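Local coordinates for acinetobacter secreted protease CpaA (Acinetobacter nosocomialis M2, PDB 6O38), which is a secreted zinc metalloprotease, exported by the type II secretion system and bound here to its chaperone CpaB, at residues Thr201-Val206 with Asp234-Lys239; Ser245-Asn250 with Gln324-Asp329; Pro383-Ile388 with Ser392-Arg397. One frame throughout, in Å; residues are numbered along the deposited sequence.

Contact 1. Residues Thr201-Val206 with Asp234-Lys239; sequences TSLAAV and DRIIIK
I236 meets both L203 and V206 with its last methyl, and these are the apolar touches of the contact. CD1 of I236 lies 3.7 Å from CG1 of V206 and 4.2 Å from CD2 of L203. The two methyls of the loop are neighbours themselves, with V206 CG1 and L203 CD2 4.1 Å apart, so the three carbons form a small triangle. I236 reaches it at full stretch: its side chain continues straight beyond CG1 (chi2 179°), which carries CD1 well out from the strand. L203 comes from the facing side and runs past I236 in the reverse direction, whereas V206 lies aslant to it and also approaches the preceding carbon, I236 CG1, at 4.0 Å.

The polar neighbour is D234. V206 divides its branches between the two partners: CG1 goes to I236, while CG2 sits 3.6 Å from OD2 of D234, a van der Waals touch of a methyl on a carboxylate oxygen. That oxygen is buried but satisfied, since it accepts hydrogen bonds from S164 OG and N231 N; the methyl only covers it.

The two backbones do not pair. Even their closest alpha carbons, those of V206 and D234, are 8.0 Å apart, and side chains alone bridge the gap. R235 instead makes backbone bonds with P209 and T211, and L203 makes one with T225, while W278 packs on both V206 and I236.

The loop between helix 196-199 and strand 210-215 thus lays two hydrophobic residues over the beginning of strand 235-240, a packing consistent with the edge of the apolar interior of a StcE-type beta-sandwich domain.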
loop_
_atom_site.group_PDB
_atom_site.type_symbol
_atom_site.label_atom_id
_atom_site.label_comp_id
_atom_site.label_asym_id
_atom_site.label_seq_id
_atom_site.Cartn_x
_atom_site.Cartn_y
_atom_site.Cartn_z
ATOM N N THR A 201 12.366 -5.159 -30.815
ATOM C CA THR A 201 12.604 -3.920 -30.088
ATOM C C THR A 201 11.366 -3.041 -29.969
ATOM O O THR A 201 11.478 -1.901 -29.508
ATOM C CB THR A 201 13.728 -3.125 -30.759
ATOM O OG1 THR A 201 13.384 -2.869 -32.127
ATOM C CG2 THR A 201 15.035 -3.901 -30.707
ATOM N N SER A 202 10.193 -3.532 -30.367
ATOM C CA SER A 202 8.995 -2.709 -30.323
ATOM C C SER A 202 7.763 -3.591 -30.190
ATOM O O SER A 202 7.753 -4.745 -30.627
ATOM C CB SER A 202 8.869 -1.829 -31.573
ATOM O OG SER A 202 8.554 -2.609 -32.715
ATOM N N LEU A 203 6.724 -3.028 -29.576
ATOM C CA LEU A 203 5.400 -3.636 -29.510
ATOM C C LEU A 203 4.427 -2.680 -30.189
ATOM O O LEU A 203 4.187 -1.577 -29.689
ATOM C CB LEU A 203 4.986 -3.913 -28.066
ATOM C CG LEU A 203 3.661 -4.654 -27.871
ATOM C CD1 LEU A 203 3.691 -6.010 -28.563
ATOM C CD2 LEU A 203 3.338 -4.806 -26.393
ATOM N N ALA A 204 3.880 -3.097 -31.332
ATOM C CA ALA A 204 2.997 -2.213 -32.086
ATOM C C ALA A 204 1.696 -1.952 -31.338
ATOM O O ALA A 204 1.227 -0.810 -31.280
ATOM C CB ALA A 204 2.717 -2.805 -33.467
ATOM N N ALA A 205 1.100 -2.991 -30.758
ATOM C CA ALA A 205 -0.173 -2.845 -30.070
ATOM C C ALA A 205 -0.296 -3.919 -29.000
ATOM O O ALA A 205 0.344 -4.970 -29.071
ATOM C CB ALA A 205 -1.353 -2.924 -31.045
ATOM N N VAL A 206 -1.134 -3.639 -28.005
ATOM C CA VAL A 206 -1.409 -4.596 -26.944
ATOM C C VAL A 206 -2.667 -5.381 -27.291
ATOM O O VAL A 206 -3.517 -4.941 -28.069
ATOM C CB VAL A 206 -1.546 -3.907 -25.570
ATOM C CG1 VAL A 206 -0.225 -3.279 -25.160
ATOM C CG2 VAL A 206 -2.653 -2.867 -25.605
ATOM N N ASP A 234 -4.915 -0.028 -19.953
ATOM C CA ASP A 234 -4.100 -1.189 -20.282
ATOM C C ASP A 234 -2.731 -1.057 -19.626
ATOM O O ASP A 234 -2.194 0.043 -19.475
ATOM C CB ASP A 234 -3.950 -1.339 -21.796
ATOM C CG ASP A 234 -5.226 -1.807 -22.466
ATOM O OD1 ASP A 234 -6.082 -2.397 -21.775
ATOM O OD2 ASP A 234 -5.367 -1.597 -23.689
ATOM N N ARG A 235 -2.162 -2.193 -19.229
ATOM C CA ARG A 235 -0.920 -2.193 -18.472
ATOM C C ARG A 235 0.125 -3.070 -19.143
ATOM O O ARG A 235 -0.195 -4.126 -19.697
ATOM C CB ARG A 235 -1.146 -2.665 -17.032
ATOM C CG ARG A 235 -1.878 -1.653 -16.171
ATOM C CD ARG A 235 -1.851 -2.037 -14.705
ATOM N NE ARG A 235 -2.544 -1.052 -13.879
ATOM C CZ ARG A 235 -2.350 -0.901 -12.573
ATOM N NH1 ARG A 235 -1.478 -1.672 -11.937
ATOM N NH2 ARG A 235 -3.024 0.023 -11.904
ATOM N N ILE A 236 1.375 -2.617 -19.089
ATOM C CA ILE A 236 2.520 -3.364 -19.591
ATOM C C ILE A 236 3.538 -3.473 -18.466
ATOM O O ILE A 236 3.983 -2.452 -17.928
ATOM C CB ILE A 236 3.154 -2.701 -20.826
ATOM C CG1 ILE A 236 2.205 -2.773 -22.023
ATOM C CG2 ILE A 236 4.490 -3.350 -21.158
ATOM C CD1 ILE A 236 2.761 -2.127 -23.270
ATOM N N ILE A 237 3.899 -4.701 -18.109
ATOM C CA ILE A 237 4.960 -4.973 -17.146
ATOM C C ILE A 237 6.177 -5.463 -17.916
ATOM O O ILE A 237 6.065 -6.356 -18.765
ATOM C CB ILE A 237 4.521 -6.001 -16.089
ATOM C CG1 ILE A 237 3.361 -5.449 -15.259
ATOM C CG2 ILE A 237 5.688 -6.374 -15.188
ATOM C CD1 ILE A 237 2.784 -6.445 -14.277
ATOM N N ILE A 238 7.334 -4.876 -17.625
ATOM C CA ILE A 238 8.594 -5.247 -18.255
ATOM C C ILE A 238 9.512 -5.788 -17.169
ATOM O O ILE A 238 9.828 -5.078 -16.205
ATOM C CB ILE A 238 9.238 -4.062 -18.992
ATOM C CG1 ILE A 238 8.273 -3.509 -20.044
ATOM C CG2 ILE A 238 10.545 -4.484 -19.640
ATOM C CD1 ILE A 238 8.826 -2.345 -20.836
ATOM N N LYS A 239 9.945 -7.038 -17.329
ATOM C CA LYS A 239 10.783 -7.717 -16.353
ATOM C C LYS A 239 12.072 -8.180 -17.015
ATOM O O LYS A 239 12.107 -8.461 -18.217
ATOM C CB LYS A 239 10.078 -8.945 -15.759
ATOM C CG LYS A 239 8.837 -8.669 -14.936
ATOM C CD LYS A 239 8.166 -9.988 -14.577
ATOM C CE LYS A 239 6.838 -9.785 -13.868
ATOM N NZ LYS A 239 6.215 -11.088 -13.497
#

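Contact 2. Residues Ser245-Asn250 with Gln324-Asp329; sequences SAKINN and QAQVGD
N250 and Q326 bring their side-chain amides together across the gap between two loops, at the surface. Both groups leave the backbone on the same kind of rotamer, with CG opposite the carbonyl carbon (chi1 -70° in N250), and Q326 then runs straight out to its amide. The two side chains pass at a slant and their amide planes are turned 60° from each other, so they do not stack. Which end of the Q326 amide faces N250 is doubtful, so no hydrogen bond between the two amides can be claimed. ND2 of N250 is bonded to the backbone oxygens of S255 and A257. The extended chain of K247 brings its end near the same Q326 amide, without a defined interaction.

The contact joins two successive StcE-type beta-sandwich domains: strand 246-248 and the residues after it come from one, the loop leading into strand 330-335 from the next.

Within the second loop, residues Q326 to D329 form a type II beta turn. D329 N donates to Q326 O at 3.0 Å, and G328 adopts the positive phi suited to the turn's third position. The side chain of D329 folds back to close the turn a second time: Q326 N donates to D329 OD2 at 2.9 Å, nearly straight at 169°, arriving from above the carboxylate plane. T258 OG1 also bonds this oxygen.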
loop_
_atom_site.group_PDB
_atom_site.type_symbol
_atom_site.label_atom_id
_atom_site.label_comp_id
_atom_site.label_asym_id
_atom_site.label_seq_id
_atom_site.Cartn_x
_atom_site.Cartn_y
_atom_site.Cartn_z
ATOM N N SER A 245 22.196 -4.973 -19.151
ATOM C CA SER A 245 21.098 -4.027 -19.059
ATOM C C SER A 245 20.503 -3.732 -20.434
ATOM O O SER A 245 21.121 -3.956 -21.478
ATOM C CB SER A 245 21.569 -2.724 -18.411
ATOM O OG SER A 245 22.114 -2.961 -17.126
ATOM N N ALA A 246 19.276 -3.215 -20.414
ATOM C CA ALA A 246 18.600 -2.746 -21.612
ATOM C C ALA A 246 17.887 -1.446 -21.271
ATOM O O ALA A 246 17.672 -1.122 -20.101
ATOM C CB ALA A 246 17.608 -3.783 -22.156
ATOM N N LYS A 247 17.523 -0.697 -22.306
ATOM C CA LYS A 247 16.924 0.620 -22.140
ATOM C C LYS A 247 15.477 0.596 -22.614
ATOM O O LYS A 247 15.192 0.149 -23.728
ATOM C CB LYS A 247 17.725 1.678 -22.903
ATOM C CG LYS A 247 17.108 3.065 -22.892
ATOM C CD LYS A 247 17.937 4.035 -23.721
ATOM C CE LYS A 247 17.426 5.458 -23.581
ATOM N NZ LYS A 247 18.378 6.455 -24.145
ATOM N N ILE A 248 14.569 1.069 -21.768
ATOM C CA ILE A 248 13.190 1.316 -22.173
ATOM C C ILE A 248 13.105 2.741 -22.707
ATOM O O ILE A 248 13.350 3.703 -21.971
ATOM C CB ILE A 248 12.212 1.099 -21.010
ATOM C CG1 ILE A 248 12.301 -0.337 -20.494
ATOM C CG2 ILE A 248 10.788 1.418 -21.445
ATOM C CD1 ILE A 248 11.613 -0.548 -19.165
ATOM N N ASN A 249 12.769 2.873 -23.987
ATOM C CA ASN A 249 12.723 4.183 -24.619
ATOM C C ASN A 249 11.620 5.038 -24.004
ATOM O O ASN A 249 10.556 4.536 -23.630
ATOM C CB ASN A 249 12.502 4.036 -26.123
ATOM C CG ASN A 249 13.638 3.298 -26.807
ATOM O OD1 ASN A 249 14.805 3.459 -26.447
ATOM N ND2 ASN A 249 13.302 2.478 -27.797
ATOM N N ASN A 250 11.887 6.339 -23.891
ATOM C CA ASN A 250 10.953 7.261 -23.255
ATOM C C ASN A 250 9.805 7.680 -24.164
ATOM O O ASN A 250 8.860 8.312 -23.678
ATOM C CB ASN A 250 11.694 8.507 -22.764
ATOM C CG ASN A 250 12.603 8.218 -21.586
ATOM O OD1 ASN A 250 13.773 7.877 -21.759
ATOM N ND2 ASN A 250 12.067 8.349 -20.379
ATOM N N GLN A 324 25.642 12.391 -14.387
ATOM C CA GLN A 324 24.836 12.113 -15.566
ATOM C C GLN A 324 23.464 11.625 -15.127
ATOM O O GLN A 324 23.356 10.682 -14.336
ATOM C CB GLN A 324 25.514 11.079 -16.469
ATOM C CG GLN A 324 26.599 11.687 -17.341
ATOM C CD GLN A 324 27.533 10.653 -17.935
ATOM O OE1 GLN A 324 27.143 9.511 -18.179
ATOM N NE2 GLN A 324 28.791 11.036 -18.125
ATOM N N ALA A 325 22.424 12.270 -15.646
ATOM C CA ALA A 325 21.051 11.950 -15.286
ATOM C C ALA A 325 20.141 12.442 -16.398
ATOM O O ALA A 325 20.575 13.122 -17.331
ATOM C CB ALA A 325 20.664 12.576 -13.943
ATOM N N GLN A 326 18.865 12.089 -16.286
ATOM C CA GLN A 326 17.846 12.532 -17.223
ATOM C C GLN A 326 16.772 13.303 -16.470
ATOM O O GLN A 326 16.583 13.114 -15.264
ATOM C CB GLN A 326 17.229 11.347 -17.976
ATOM C CG GLN A 326 18.212 10.624 -18.886
ATOM C CD GLN A 326 17.579 9.466 -19.631
ATOM O OE1 GLN A 326 16.358 9.310 -19.639
ATOM N NE2 GLN A 326 18.410 8.642 -20.261
ATOM N N VAL A 327 16.081 14.190 -17.192
ATOM C CA VAL A 327 15.064 15.035 -16.577
ATOM C C VAL A 327 14.008 14.170 -15.904
ATOM O O VAL A 327 13.439 13.260 -16.519
ATOM C CB VAL A 327 14.441 15.968 -17.626
ATOM C CG1 VAL A 327 13.277 16.740 -17.024
ATOM C CG2 VAL A 327 15.494 16.919 -18.175
ATOM N N GLY A 328 13.747 14.450 -14.630
ATOM C CA GLY A 328 12.811 13.690 -13.838
ATOM C C GLY A 328 13.450 12.727 -12.858
ATOM O O GLY A 328 12.768 12.263 -11.937
ATOM N N ASP A 329 14.732 12.413 -13.035
ATOM C CA ASP A 329 15.424 11.554 -12.084
ATOM C C ASP A 329 15.443 12.206 -10.708
ATOM O O ASP A 329 15.569 13.428 -10.582
ATOM C CB ASP A 329 16.851 11.274 -12.560
ATOM C CG ASP A 329 16.899 10.281 -13.706
ATOM O OD1 ASP A 329 15.866 9.635 -13.978
ATOM O OD2 ASP A 329 17.969 10.145 -14.337
#

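Contact 3. Residues Pro383-Ile388 with Ser392-Arg397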
loop_
_atom_site.group_PDB
_atom_site.type_symbol
_atom_site.label_atom_id
_atom_site.label_comp_id
_atom_site.label_asym_id
_atom_site.label_seq_id
_atom_site.Cartn_x
_atom_site.Cartn_y
_atom_site.Cartn_z
ATOM N N PRO A 383 1.922 13.610 29.834
ATOM C CA PRO A 383 2.254 12.585 30.838
ATOM C C PRO A 383 1.169 11.536 31.002
ATOM O O PRO A 383 1.480 10.384 31.335
ATOM C CB PRO A 383 2.450 13.401 32.123
ATOM C CG PRO A 383 2.757 14.785 31.659
ATOM C CD PRO A 383 1.994 14.973 30.383
ATOM N N GLU A 384 -0.098 11.901 30.792
ATOM C CA GLU A 384 -1.169 10.910 30.816
ATOM C C GLU A 384 -0.953 9.840 29.753
ATOM O O GLU A 384 -1.223 8.656 29.988
ATOM C CB GLU A 384 -2.525 11.592 30.628
ATOM C CG GLU A 384 -3.036 12.305 31.871
ATOM C CD GLU A 384 -4.370 12.992 31.644
ATOM O OE1 GLU A 384 -4.709 13.266 30.474
ATOM O OE2 GLU A 384 -5.083 13.250 32.638
ATOM N N VAL A 385 -0.469 10.237 28.573
ATOM C CA VAL A 385 -0.192 9.263 27.523
ATOM C C VAL A 385 0.989 8.381 27.909
ATOM O O VAL A 385 0.970 7.163 27.687
ATOM C CB VAL A 385 0.051 9.979 26.182
ATOM C CG1 VAL A 385 0.492 8.987 25.116
ATOM C CG2 VAL A 385 -1.202 10.707 25.744
ATOM N N ASN A 386 2.035 8.975 28.490
ATOM C CA ASN A 386 3.203 8.191 28.884
ATOM C C ASN A 386 2.844 7.153 29.937
ATOM O O ASN A 386 3.383 6.041 29.933
ATOM C CB ASN A 386 4.313 9.111 29.395
ATOM C CG ASN A 386 4.740 10.138 28.368
ATOM O OD1 ASN A 386 4.370 10.057 27.197
ATOM N ND2 ASN A 386 5.536 11.106 28.799
ATOM N N SER A 387 1.937 7.498 30.856
ATOM C CA SER A 387 1.526 6.545 31.880
ATOM C C SER A 387 0.787 5.358 31.276
ATOM O O SER A 387 0.898 4.237 31.783
ATOM C CB SER A 387 0.653 7.238 32.926
ATOM O OG SER A 387 1.342 8.321 33.527
ATOM N N ILE A 388 0.035 5.583 30.199
ATOM C CA ILE A 388 -0.746 4.512 29.590
ATOM C C ILE A 388 0.123 3.669 28.665
ATOM O O ILE A 388 0.125 2.435 28.741
ATOM C CB ILE A 388 -1.962 5.096 28.847
ATOM C CG1 ILE A 388 -2.957 5.696 29.842
ATOM C CG2 ILE A 388 -2.632 4.033 27.990
ATOM C CD1 ILE A 388 -3.901 6.705 29.228
ATOM N N SER A 392 8.964 5.125 26.471
ATOM C CA SER A 392 9.518 4.846 25.149
ATOM C C SER A 392 8.418 4.648 24.110
ATOM O O SER A 392 8.546 5.107 22.968
ATOM C CB SER A 392 10.425 3.619 25.214
ATOM O OG SER A 392 11.105 3.426 23.986
ATOM N N ALA A 393 7.338 3.958 24.487
ATOM C CA ALA A 393 6.244 3.700 23.555
ATOM C C ALA A 393 5.633 4.990 23.020
ATOM O O ALA A 393 5.311 5.082 21.829
ATOM C CB ALA A 393 5.175 2.841 24.226
ATOM N N ALA A 394 5.445 5.989 23.886
ATOM C CA ALA A 394 4.826 7.236 23.444
ATOM C C ALA A 394 5.676 7.934 22.391
ATOM O O ALA A 394 5.145 8.490 21.422
ATOM C CB ALA A 394 4.585 8.157 24.639
ATOM N N LYS A 395 6.999 7.928 22.569
ATOM C CA LYS A 395 7.882 8.470 21.542
ATOM C C LYS A 395 7.797 7.650 20.260
ATOM O O LYS A 395 7.832 8.203 19.155
ATOM C CB LYS A 395 9.321 8.520 22.059
ATOM C CG LYS A 395 10.256 9.369 21.212
ATOM C CD LYS A 395 11.603 9.553 21.892
ATOM C CE LYS A 395 12.605 10.227 20.969
ATOM N NZ LYS A 395 12.676 9.569 19.635
ATOM N N LEU A 396 7.683 6.326 20.393
ATOM C CA LEU A 396 7.585 5.459 19.223
ATOM C C LEU A 396 6.329 5.753 18.412
ATOM O O LEU A 396 6.354 5.703 17.176
ATOM C CB LEU A 396 7.603 3.993 19.659
ATOM C CG LEU A 396 7.760 2.952 18.551
ATOM C CD1 LEU A 396 8.788 3.410 17.532
ATOM C CD2 LEU A 396 8.132 1.598 19.134
ATOM N N ARG A 397 5.218 6.051 19.090
ATOM C CA ARG A 397 3.957 6.272 18.390
ATOM C C ARG A 397 4.033 7.493 17.481
ATOM O O ARG A 397 3.533 7.466 16.351
ATOM C CB ARG A 397 2.823 6.427 19.402
ATOM C CG ARG A 397 1.435 6.182 18.835
ATOM C CD ARG A 397 0.381 6.382 19.909
ATOM N NE ARG A 397 -0.916 5.831 19.526
ATOM C CZ ARG A 397 -1.894 6.538 18.973
ATOM N NH1 ARG A 397 -1.724 7.830 18.727
ATOM N NH2 ARG A 397 -3.041 5.952 18.662
#
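N386 and V385 both touch A394, whose single methyl is the meeting point of two consecutive helices. Along N386 the approach tightens atom by atom. CB is still 4.9 Å from A394 CB, because the bond leaving the backbone does not aim at the second helix. CG, placed opposite the carbonyl carbon (chi1 -58°), is nearer at 4.2 Å from A394 CB. The small second torsion (chi2 -11°) then swings the carbonyl end of the amide toward the partner, and OD1 ends 3.2 Å from A394 CB. ND2 is directed the other way, 5.2 Å from the same methyl. Both ends of the buried amide are satisfied, OD1 by S381 OG and ND2 by T425 OG1; two bonds at its two ends should fix the rotation of the group.

V385 supplies the apolar half of the contact. Its CG1, anti to the backbone N at 174°, lies 4.2 Å from A394 CB, so the methyl rests against a hydrocarbon branch as well as an amide oxygen. With only a methyl at A394 between them, the backbones approach closely: the alpha carbons of N386 and A394 are 5.8 Å apart.

In the first turn of its helix, P383 O takes two donors, S387 N and S387 OG, from opposite faces of the carbonyl plane.

Y423 of strand 416-425 touches both N386 and A394, and Q461 of strand 457-462 packs on V385 and bonds A394 O. On helix 391-411, the chaperone CpaB binds nearby: E153 of CpaB forms a salt bridge with R397, and D136 of CpaB accepts from A393 N. Short helix 383-389 therefore packs against the opening turns of helix 391-411, with strands 416-425 and 457-462 alongside and CpaB engaging the longer helix.

Overall arrangement
Contacts 1, 2 and 3 follow one another along the chain, each closing before the next opens. Contacts 1 and 2 are neighbours, their centres about 17 Å apart, and they share a beta-sandwich domain: strands 235-240 and 246-248 are consecutive, and I238 CD1 packs on I248 CD1 at 3.7 Å. Contact 2 carries the path on to the next sandwich domain. Contact 3 lies far off, with its centre about 51 Å from that of contact 1 and about 46 Å from that of contact 2, on helices 383-389 and 391-411, in the part of the chain that also holds the zinc site of H498, H502 and H508. The chaperone touches contact 3 but neither of the other two.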